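PDB 2Z6V: putative uncharacterized protein from Mycobacterium avium, which is probably a sulfotransferase, expected from its family to move a sulfuryl group from PAPS to an acceptor whose identity is not established. Local coordinates for residues A[191-194]-A[195-198]. Sequence-based numbering, arbitrary orientation.
Sequences DMFI and HNQD. With PLM (palmitic acid), chain C.
His-195 N donates a nearly straight hydrogen bond to Asp-191 O, 2.9 Å long with an angle of 176° at the hydrogen. Asp-191 O also accepts from Ile-194 N, so two backbone donors grip it. The imidazole of His-195 folds back beside the same carbonyl, and its CD2 lies 3.3 Å from Asp-191 O. His-195 NE2 is hydrogen-bonded to Gln-230, Tyr-227 meets the ring edge-to-face, and Asp-191 OD2 is hydrogen-bonded to His-252 NE2.

Asn-196 N bonds to Met-192 O at 2.8 Å. Its side-chain CG takes the place between the backbone N and the carbonyl carbon (chi1 71°), and its CB is 3.5 Å from Met-192 O. The amide group sits at the edge of the Phe-193 ring, the two planes 81° apart. Met-192, preceding this pair, lays its CB and CG along the palmitic acid chain, with CG 3.7 Å from atom C9 of the ligand.

Gln-197 adds a side-chain bond to the backward-reaching main-chain bonds. Gln-197 NE2 donates a hydrogen bond of 2.8 Å to Phe-193 O, in the carbonyl plane on a lone pair; the extended chain beyond CG carries the amide that far. Gln-197 N also bonds to Ile-194 O at 3.0 Å, though the place of this nitrogen is less sure.

Asp-198 N closes onto His-195 O at 2.8 Å. Its carboxylate makes a salt bridge with Arg-87 and accepts from Ser-50, Ser-225 and Thr-226, while Gln-197 OE1 is hydrogen-bonded to Tyr-229.

The pattern is a short buried helix passing from i+4 bonding into a 3-10 turn, which rests chiefly on the Asp-198 N bond, with a glutamine side chain taking a main-chain carbonyl. Within the sulfotransferase-family domain it packs between helix 224-238, where Ile-194 touches Tyr-229 and Tyr-233, and the pocket that holds palmitic acid, which Met-192 meets.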
# COMPACT_ATOMS: atom_id res chain seq x y z
N ASP A 191 -1.31 2.73 -2.48
CA ASP A 191 -2.10 3.88 -2.08
C ASP A 191 -1.97 4.03 -0.57
O ASP A 191 -2.40 5.03 0.01
CB ASP A 191 -3.57 3.69 -2.46
CG ASP A 191 -3.77 3.55 -3.96
OD1 ASP A 191 -3.01 4.19 -4.72
OD2 ASP A 191 -4.69 2.81 -4.37
N MET A 192 -1.35 3.03 0.05
CA MET A 192 -1.13 3.03 1.49
C MET A 192 -0.40 4.30 1.90
O MET A 192 -0.68 4.87 2.95
CB MET A 192 -0.31 1.80 1.89
CG MET A 192 -0.05 1.67 3.38
SD MET A 192 -1.56 1.66 4.36
CE MET A 192 -2.11 0.01 4.17
N PHE A 193 0.52 4.75 1.06
CA PHE A 193 1.29 5.94 1.37
C PHE A 193 0.60 7.26 1.10
O PHE A 193 1.21 8.32 1.19
CB PHE A 193 2.65 5.86 0.68
CG PHE A 193 3.38 4.60 1.02
CD1 PHE A 193 3.76 4.35 2.34
CD2 PHE A 193 3.55 3.60 0.07
CE1 PHE A 193 4.29 3.12 2.70
CE2 PHE A 193 4.07 2.37 0.42
CZ PHE A 193 4.45 2.12 1.74
N ILE A 194 -0.68 7.18 0.74
CA ILE A 194 -1.52 8.36 0.57
C ILE A 194 -2.41 8.26 1.80
O ILE A 194 -2.56 9.22 2.56
CB ILE A 194 -2.41 8.31 -0.69
CG1 ILE A 194 -1.63 8.80 -1.91
CG2 ILE A 194 -3.64 9.18 -0.50
CD1 ILE A 194 -2.41 8.68 -3.18
N HIS A 195 -2.95 7.06 2.01
CA HIS A 195 -3.82 6.76 3.13
C HIS A 195 -3.23 7.02 4.52
O HIS A 195 -3.90 7.55 5.39
CB HIS A 195 -4.29 5.30 3.05
CG HIS A 195 -5.29 5.03 1.97
ND1 HIS A 195 -6.16 3.95 2.00
CD2 HIS A 195 -5.56 5.68 0.81
CE1 HIS A 195 -6.91 3.95 0.92
NE2 HIS A 195 -6.56 4.99 0.17
N ASN A 196 -1.98 6.63 4.74
CA ASN A 196 -1.37 6.84 6.04
C ASN A 196 -1.32 8.32 6.40
O ASN A 196 -1.14 8.68 7.56
CB ASN A 196 0.03 6.21 6.09
CG ASN A 196 1.04 6.96 5.25
OD1 ASN A 196 0.68 7.81 4.43
ND2 ASN A 196 2.32 6.65 5.45
N GLN A 197 -1.52 9.18 5.40
CA GLN A 197 -1.53 10.63 5.62
C GLN A 197 -2.84 11.06 6.29
O GLN A 197 -3.02 12.23 6.65
CB GLN A 197 -1.35 11.38 4.31
CG GLN A 197 0.04 11.29 3.71
CD GLN A 197 0.11 11.86 2.31
OE1 GLN A 197 -0.38 12.97 2.05
NE2 GLN A 197 0.73 11.12 1.39
N ASP A 198 -3.77 10.12 6.43
CA ASP A 198 -5.03 10.40 7.10
C ASP A 198 -5.07 9.50 8.32
O ASP A 198 -6.09 9.38 9.00
CB ASP A 198 -6.21 10.13 6.17
CG ASP A 198 -7.54 10.55 6.80
OD1 ASP A 198 -7.64 11.71 7.27
OD2 ASP A 198 -8.48 9.72 6.81
C1 PLM C . 0.31 -4.15 9.56
O1 PLM C . -0.28 -4.65 10.53
O2 PLM C . 0.77 -2.99 9.49
C2 PLM C . 0.51 -5.04 8.32
C3 PLM C . -0.80 -5.71 7.91
C4 PLM C . -0.66 -6.50 6.60
C5 PLM C . -0.27 -5.59 5.43
C6 PLM C . 1.24 -5.30 5.42
C7 PLM C . 1.55 -4.16 4.45
C8 PLM C . 1.10 -2.82 5.04
C9 PLM C . 0.48 -1.94 3.94
CA PLM C . 1.41 -1.83 2.73
CB PLM C . 0.65 -1.40 1.48
CC PLM C . -0.50 -2.37 1.22
CD PLM C . -1.70 -2.06 2.12
CE PLM C . -2.64 -3.26 2.28
CF PLM C . -1.92 -4.39 3.02
CG PLM C . -2.86 -5.55 3.33